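Local coordinates for protein haloalkane dehalogenase (Mycobacterium rhodesiae, PDB 4MJ3) that probably hydrolyses carbon–halogen bonds in haloalkanes, yielding an alcohol and a halide ion, as an alpha/beta-hydrolase-fold haloalkane dehalogenase, at residues L51-G54 with E55-S59; T97-A100 with H101-M105; A255-P258 with V259-H263. All coordinates share one frame; numbering follows the deposited sequence.

Interaction 1: L51-G54 with E55-S59; sequences LLHG and EPSWS
W58 lays its CA over the imidazole of H53, a CH-pi contact within the His-Gly-x-Pro loop that follows strand 48-52, a familiar element of the alpha/beta hydrolase fold. The CA stands 3.4 Å from the ring centroid and only 5° off the ring normal, so it is the backbone of W58 that does the packing. Its indole leads off elsewhere, bonding A195 O through NE1 and meeting the F17 ring. H53 has its CG between its own N and carbonyl carbon (chi1 77°), which directs the ring toward the 57-59 backbone. The compact heart of the turn is G54 O, gripped by two donors. H53 ND1 gives its proton in the carbonyl plane, onto a lone pair, at 2.8 Å from G54 O; S57 N donates to the same G54 O at 3.0 Å, tilted out of that plane. With NE2 bonded to L81 N, both ring nitrogens are engaged and the rotation of the imidazole is fixed. The peptide before P56 is cis, making G54-S57 a type VI beta turn closed by the S57 N to G54 O bond. E55 points its CB away from the turn, though CB still touches G54, while E55 N bonds D123 OD1, consistent with the oxyanion-hole role of the equivalent amide in related dehalogenases. The looser side, also buried, is bridged largely by water. One water donates to L51 O at 2.8 Å and to S59 OG, which also bonds D80, accepts weakly from H53 N, and lies in plane at the edge of the H53 ring. A second accepts from G54 N at 2.9 Å and lies 2.8 Å from S57 OG.

Interaction 2: T97-A100 with H101-M105; sequences TYQA and HVDWM
The six-membered ring of W104 receives the methyl of A100 over its face, a CH-pi contact on the first turns of helix 98-112, the helix that carries the alpha/beta hydrolase chain toward strand 117-121. A100 CB lies 3.9 Å from the ring centroid and 13° off the normal. The edge of the same indole is directed, through W104 CZ3, at one face of the H101 imidazole, 4.1 Å from its plane and displaced toward the rim; H101 also stacks with the ring of F212 from another part of the chain. Y98 offers an edge instead: V102 CG2 approaches in the ring plane, 3.9 Å from Y98 CD1. Farther out, Y98 OH bonds L127 O and the ring meets W124 edge-to-face, tying the start of this helix to helix 124-135. On the exposed flank Q99 and D103 provide a polar pairing one turn apart. A bend at chi2 of 66° brings the amide of Q99 over to the carboxylate, the two planes 34° apart. Q99 NE2 makes two weak hydrogen bonds, at 3.0 Å to D103 OD1 and 3.3 Å to D103 OD2, and Q99 OE1 has a weak bond to R131. Backbone i to i+4 bonds join the Y98/V102, Q99/D103 and A100/W104 pairs as well; that from W104 N to A100 O measures 2.8 Å. At the very start T97 is the N-cap, its OG1 accepting from A100 N at 2.9 Å.

Interaction 3: A255-P258 with V259-H263; sequences AAEP and VLRGH
E257 and R261 turn their flat ends toward one another almost in a common plane, carboxylate and guanidinium 26° apart, and so form a side-on, two-bond salt bridge. R261 NH1 donates to E257 OE1 at 2.8 Å and R261 NE to E257 OE2 at 2.9 Å. Each oxygen uses its syn lone pair, the one on the side of its partner oxygen, so the acid is grasped at both prongs with the arginine's edge presented to it. The arginine chain runs extended through chi1 and chi2, then bends at chi3 (29°), well off a staggered value, which swings the guanidinium back along the helix. One of its faces lies over P258 CA, and P258 CB comes within 3.8 Å of R261 NH1. Spaced i to i+4, the pair bridges one turn of helix 256-263, a surface helix of the alpha/beta hydrolase fold that comes after the edge strand 242-244. S244 OG of that strand bonds E257 OE2, giving this oxygen a second partner; positive charge and hydroxyl together would be expected to favour the ionised acid. The buried side is made differently. L260 N bonds A256 O at 3.0 Å with an N-H...O angle of 178°, and the L260 side chain reaches W232 of helix 225-235. V259, more exposed, also touches W232 and has its CG2 3.8 Å from A255 O. Two residues on from the L260 bond, G262 N closes on P258 O at 3.0 Å, approaching from above the carbonyl plane.

Along the chain the three contacts come in series, all within one alpha/beta hydrolase domain. Interaction 1 lies near the centre of the molecule, where central strand 48-52 ends; interaction 2 opens helix 98-112, which precedes the neighbouring strand 117-121; interaction 3 is on helix 256-263 at the surface, after edge strand 242-244. Centres of interactions 1 and 2 are about 14 Å apart, and L52 CD2 meets M105 CE at 3.9 Å. Interaction 3 is remote, its centre about 22 Å from that of interaction 1 and 24 Å from that of interaction 2. The strand that leads into the probable active-site loop thus packs on helix 98-112, whereas interaction 3 belongs to the periphery.

Interaction 1: L51-G54 with E55-S59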
loop_
_atom_site.group_PDB
_atom_site.type_symbol
_atom_site.label_atom_id
_atom_site.label_comp_id
_atom_site.label_asym_id
_atom_site.label_seq_id
_atom_site.Cartn_x
_atom_site.Cartn_y
_atom_site.Cartn_z
ATOM N N LEU A 51 -3.788 6.963 0.025
ATOM C CA LEU A 51 -2.914 6.237 -0.878
ATOM C C LEU A 51 -1.978 5.340 -0.089
ATOM O O LEU A 51 -1.107 5.831 0.623
ATOM C CB LEU A 51 -2.077 7.228 -1.696
ATOM C CG LEU A 51 -2.863 8.301 -2.461
ATOM C CD1 LEU A 51 -1.947 9.418 -2.932
ATOM C CD2 LEU A 51 -3.609 7.692 -3.626
ATOM N N LEU A 52 -2.178 4.030 -0.194
ATOM C CA LEU A 52 -1.379 3.084 0.574
ATOM C C LEU A 52 -0.452 2.272 -0.310
ATOM O O LEU A 52 -0.881 1.676 -1.304
ATOM C CB LEU A 52 -2.277 2.152 1.400
ATOM C CG LEU A 52 -3.203 2.834 2.420
ATOM C CD1 LEU A 52 -3.887 1.775 3.290
ATOM C CD2 LEU A 52 -2.472 3.850 3.285
ATOM N N HIS A 53 0.825 2.292 0.052
ATOM C CA HIS A 53 1.871 1.572 -0.646
ATOM C C HIS A 53 2.087 0.242 0.044
ATOM O O HIS A 53 1.597 0.000 1.151
ATOM C CB HIS A 53 3.163 2.374 -0.588
ATOM C CG HIS A 53 3.853 2.279 0.734
ATOM N ND1 HIS A 53 4.714 1.258 1.045
ATOM C CD2 HIS A 53 3.727 3.017 1.862
ATOM C CE1 HIS A 53 5.128 1.392 2.289
ATOM N NE2 HIS A 53 4.550 2.454 2.804
ATOM N N GLY A 54 2.839 -0.629 -0.622
ATOM C CA GLY A 54 3.194 -1.911 -0.061
ATOM C C GLY A 54 4.686 -2.169 -0.049
ATOM O O GLY A 54 5.503 -1.278 0.168
ATOM N N GLU A 55 5.018 -3.427 -0.285
ATOM C CA GLU A 55 6.375 -3.931 -0.206
ATOM C C GLU A 55 7.140 -3.684 -1.511
ATOM O O GLU A 55 6.589 -3.872 -2.598
ATOM C CB GLU A 55 6.250 -5.456 0.048
ATOM C CG GLU A 55 7.500 -6.285 -0.186
ATOM C CD GLU A 55 8.542 -6.203 0.919
ATOM O OE1 GLU A 55 8.444 -5.308 1.767
ATOM O OE2 GLU A 55 9.443 -7.085 0.935
ATOM N N PRO A 56 8.433 -3.304 -1.436
ATOM C CA PRO A 56 9.208 -2.709 -0.352
ATOM C C PRO A 56 9.308 -1.215 -0.677
ATOM O O PRO A 56 10.395 -0.659 -0.773
ATOM C CB PRO A 56 10.575 -3.346 -0.528
ATOM C CG PRO A 56 10.697 -3.541 -2.011
ATOM C CD PRO A 56 9.297 -3.528 -2.614
ATOM N N SER A 57 8.167 -0.590 -0.908
ATOM C CA SER A 57 8.138 0.802 -1.381
ATOM C C SER A 57 7.822 1.744 -0.224
ATOM O O SER A 57 8.007 1.389 0.951
ATOM C CB SER A 57 7.137 0.926 -2.522
ATOM O OG SER A 57 5.818 0.698 -2.079
ATOM N N TRP A 58 7.471 2.986 -0.558
ATOM C CA TRP A 58 6.935 3.929 0.415
ATOM C C TRP A 58 6.142 4.979 -0.338
ATOM O O TRP A 58 5.886 4.798 -1.540
ATOM C CB TRP A 58 8.029 4.526 1.307
ATOM C CG TRP A 58 9.148 5.313 0.677
ATOM C CD1 TRP A 58 10.179 4.826 -0.077
ATOM C CD2 TRP A 58 9.412 6.724 0.845
ATOM N NE1 TRP A 58 11.046 5.864 -0.416
ATOM C CE2 TRP A 58 10.586 7.022 0.135
ATOM C CE3 TRP A 58 8.768 7.760 1.545
ATOM C CZ2 TRP A 58 11.136 8.306 0.109
ATOM C CZ3 TRP A 58 9.297 9.040 1.492
ATOM C CH2 TRP A 58 10.476 9.293 0.809
ATOM N N SER A 59 5.728 6.051 0.344
ATOM C CA SER A 59 4.834 7.053 -0.267
ATOM C C SER A 59 5.415 7.764 -1.493
ATOM O O SER A 59 4.675 8.301 -2.314
ATOM C CB SER A 59 4.386 8.063 0.779
ATOM O OG SER A 59 3.543 7.410 1.730
HETATM O O HOH W 1 1.655 5.440 0.617
HETATM O O HOH W 2 4.107 -1.215 -3.107
#

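Interaction 2: T97-A100 with H101-M105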
loop_
_atom_site.group_PDB
_atom_site.type_symbol
_atom_site.label_atom_id
_atom_site.label_comp_id
_atom_site.label_asym_id
_atom_site.label_seq_id
_atom_site.Cartn_x
_atom_site.Cartn_y
_atom_site.Cartn_z
ATOM N N THR A 97 3.895 -8.398 11.964
ATOM C CA THR A 97 2.847 -9.386 11.684
ATOM C C THR A 97 1.740 -8.676 10.934
ATOM O O THR A 97 1.683 -7.439 10.889
ATOM C CB THR A 97 2.223 -9.989 12.959
ATOM O OG1 THR A 97 1.489 -8.982 13.662
ATOM C CG2 THR A 97 3.274 -10.612 13.888
ATOM N N TYR A 98 0.873 -9.457 10.299
ATOM C CA TYR A 98 -0.249 -8.887 9.546
ATOM C C TYR A 98 -1.111 -8.062 10.510
ATOM O O TYR A 98 -1.428 -6.884 10.245
ATOM C CB TYR A 98 -1.031 -10.016 8.900
ATOM C CG TYR A 98 -1.867 -9.706 7.671
ATOM C CD1 TYR A 98 -2.635 -8.547 7.565
ATOM C CD2 TYR A 98 -1.879 -10.598 6.605
ATOM C CE1 TYR A 98 -3.423 -8.317 6.444
ATOM C CE2 TYR A 98 -2.664 -10.369 5.495
ATOM C CZ TYR A 98 -3.429 -9.233 5.419
ATOM O OH TYR A 98 -4.226 -9.038 4.285
ATOM N N GLN A 99 -1.392 -8.644 11.681
ATOM C CA GLN A 99 -2.179 -7.965 12.721
ATOM C C GLN A 99 -1.546 -6.645 13.150
ATOM O O GLN A 99 -2.244 -5.635 13.265
ATOM C CB GLN A 99 -2.339 -8.844 13.963
ATOM C CG GLN A 99 -3.247 -8.259 15.035
ATOM C CD GLN A 99 -4.679 -8.150 14.572
ATOM O OE1 GLN A 99 -5.321 -9.164 14.279
ATOM N NE2 GLN A 99 -5.178 -6.924 14.447
ATOM N N ALA A 100 -0.225 -6.642 13.347
ATOM C CA ALA A 100 0.454 -5.452 13.809
ATOM C C ALA A 100 0.343 -4.331 12.776
ATOM O O ALA A 100 0.119 -3.159 13.150
ATOM C CB ALA A 100 1.915 -5.750 14.130
ATOM N N HIS A 101 0.517 -4.669 11.496
ATOM C CA HIS A 101 0.433 -3.661 10.432
ATOM C C HIS A 101 -0.967 -3.066 10.336
ATOM O O HIS A 101 -1.127 -1.853 10.143
ATOM C CB HIS A 101 0.842 -4.248 9.078
ATOM C CG HIS A 101 2.321 -4.270 8.853
ATOM N ND1 HIS A 101 3.072 -3.123 8.744
ATOM C CD2 HIS A 101 3.183 -5.298 8.706
ATOM C CE1 HIS A 101 4.330 -3.443 8.509
ATOM N NE2 HIS A 101 4.424 -4.758 8.488
ATOM N N VAL A 102 -1.962 -3.925 10.462
ATOM C CA VAL A 102 -3.357 -3.506 10.473
ATOM C C VAL A 102 -3.594 -2.544 11.632
ATOM O O VAL A 102 -4.196 -1.476 11.439
ATOM C CB VAL A 102 -4.286 -4.733 10.525
ATOM C CG1 VAL A 102 -5.709 -4.361 10.930
ATOM C CG2 VAL A 102 -4.272 -5.436 9.174
ATOM N N ASP A 103 -3.125 -2.908 12.826
ATOM C CA ASP A 103 -3.345 -2.070 14.010
ATOM C C ASP A 103 -2.584 -0.739 13.903
ATOM O O ASP A 103 -3.106 0.343 14.268
ATOM C CB ASP A 103 -2.967 -2.809 15.299
ATOM C CG ASP A 103 -3.938 -3.951 15.637
ATOM O OD1 ASP A 103 -5.072 -3.955 15.113
ATOM O OD2 ASP A 103 -3.538 -4.866 16.381
ATOM N N TRP A 104 -1.360 -0.802 13.414
ATOM C CA TRP A 104 -0.558 0.421 13.241
ATOM C C TRP A 104 -1.180 1.362 12.216
ATOM O O TRP A 104 -1.323 2.565 12.456
ATOM C CB TRP A 104 0.869 0.078 12.813
ATOM C CG TRP A 104 1.721 -0.525 13.873
ATOM C CD1 TRP A 104 1.722 -0.228 15.199
ATOM C CD2 TRP A 104 2.744 -1.511 13.674
ATOM N NE1 TRP A 104 2.700 -0.965 15.843
ATOM C CE2 TRP A 104 3.346 -1.752 14.932
ATOM C CE3 TRP A 104 3.242 -2.176 12.550
ATOM C CZ2 TRP A 104 4.398 -2.659 15.098
ATOM C CZ3 TRP A 104 4.291 -3.067 12.708
ATOM C CH2 TRP A 104 4.843 -3.321 13.981
HETATM N N MSE A 105 -1.612 0.822 11.084
HETATM C CA MSE A 105 -2.227 1.660 10.053
HETATM C C MSE A 105 -3.545 2.265 10.507
HETATM O O MSE A 105 -3.813 3.450 10.242
HETATM C CB MSE A 105 -2.393 0.862 8.759
HETATM C CG MSE A 105 -3.048 1.649 7.630
HETATM SE SE MSE A 105 -2.095 3.329 7.192
HETATM C CE MSE A 105 -0.475 2.601 6.389
#

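Interaction 3: A255-P258 with V259-H263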
loop_
_atom_site.group_PDB
_atom_site.type_symbol
_atom_site.label_atom_id
_atom_site.label_comp_id
_atom_site.label_asym_id
_atom_site.label_seq_id
_atom_site.Cartn_x
_atom_site.Cartn_y
_atom_site.Cartn_z
ATOM N N ALA A 255 -4.359 -12.702 -11.440
ATOM C CA ALA A 255 -5.415 -13.693 -11.233
ATOM C C ALA A 255 -6.433 -13.254 -10.185
ATOM O O ALA A 255 -7.563 -13.749 -10.142
ATOM C CB ALA A 255 -4.802 -15.034 -10.836
ATOM N N ALA A 256 -6.000 -12.378 -9.293
ATOM C CA ALA A 256 -6.840 -11.879 -8.215
ATOM C C ALA A 256 -7.916 -10.904 -8.700
ATOM O O ALA A 256 -8.927 -10.715 -8.033
ATOM C CB ALA A 256 -5.966 -11.195 -7.184
ATOM N N GLU A 257 -7.669 -10.243 -9.827
ATOM C CA GLU A 257 -8.550 -9.179 -10.289
ATOM C C GLU A 257 -10.028 -9.617 -10.400
ATOM O O GLU A 257 -10.905 -8.946 -9.870
ATOM C CB GLU A 257 -8.040 -8.587 -11.619
ATOM C CG GLU A 257 -8.723 -7.283 -12.022
ATOM C CD GLU A 257 -10.124 -7.482 -12.566
ATOM O OE1 GLU A 257 -10.387 -8.527 -13.209
ATOM O OE2 GLU A 257 -10.959 -6.597 -12.339
ATOM N N PRO A 258 -10.311 -10.734 -11.112
ATOM C CA PRO A 258 -11.733 -11.092 -11.250
ATOM C C PRO A 258 -12.361 -11.629 -9.971
ATOM O O PRO A 258 -13.583 -11.517 -9.779
ATOM C CB PRO A 258 -11.731 -12.154 -12.360
ATOM C CG PRO A 258 -10.354 -12.693 -12.364
ATOM C CD PRO A 258 -9.462 -11.551 -11.983
ATOM N N VAL A 259 -11.549 -12.179 -9.083
ATOM C CA VAL A 259 -12.039 -12.694 -7.797
ATOM C C VAL A 259 -12.481 -11.534 -6.901
ATOM O O VAL A 259 -13.594 -11.513 -6.363
ATOM C CB VAL A 259 -10.950 -13.506 -7.064
ATOM C CG1 VAL A 259 -11.488 -14.017 -5.723
ATOM C CG2 VAL A 259 -10.480 -14.662 -7.935
ATOM N N LEU A 260 -11.630 -10.528 -6.796
ATOM C CA LEU A 260 -11.982 -9.312 -6.057
ATOM C C LEU A 260 -13.180 -8.582 -6.670
ATOM O O LEU A 260 -14.132 -8.210 -5.968
ATOM C CB LEU A 260 -10.775 -8.377 -6.025
ATOM C CG LEU A 260 -10.722 -7.259 -5.007
ATOM C CD1 LEU A 260 -10.987 -7.770 -3.594
ATOM C CD2 LEU A 260 -9.353 -6.598 -5.101
ATOM N N ARG A 261 -13.152 -8.371 -7.980
ATOM C CA ARG A 261 -14.241 -7.658 -8.651
ATOM C C ARG A 261 -15.583 -8.383 -8.455
ATOM O O ARG A 261 -16.616 -7.744 -8.241
ATOM C CB ARG A 261 -13.914 -7.439 -10.141
ATOM C CG ARG A 261 -15.022 -6.742 -10.916
ATOM C CD ARG A 261 -14.675 -6.360 -12.333
ATOM N NE ARG A 261 -13.690 -7.206 -12.989
ATOM C CZ ARG A 261 -13.948 -8.385 -13.576
ATOM N NH1 ARG A 261 -12.979 -9.084 -14.167
ATOM N NH2 ARG A 261 -15.179 -8.877 -13.577
ATOM N N GLY A 262 -15.574 -9.707 -8.563
ATOM C CA GLY A 262 -16.795 -10.497 -8.424
ATOM C C GLY A 262 -17.321 -10.587 -7.005
ATOM O O GLY A 262 -18.498 -10.789 -6.790
ATOM N N HIS A 263 -16.449 -10.402 -6.019
ATOM C CA HIS A 263 -16.809 -10.591 -4.615
ATOM C C HIS A 263 -17.509 -9.395 -3.974
ATOM O O HIS A 263 -18.392 -9.558 -3.124
ATOM C CB HIS A 263 -15.552 -10.880 -3.819
ATOM C CG HIS A 263 -15.810 -11.203 -2.376
ATOM N ND1 HIS A 263 -16.595 -12.261 -1.987
ATOM C CD2 HIS A 263 -15.386 -10.615 -1.230
ATOM C CE1 HIS A 263 -16.645 -12.319 -0.665
ATOM N NE2 HIS A 263 -15.921 -11.328 -0.181
#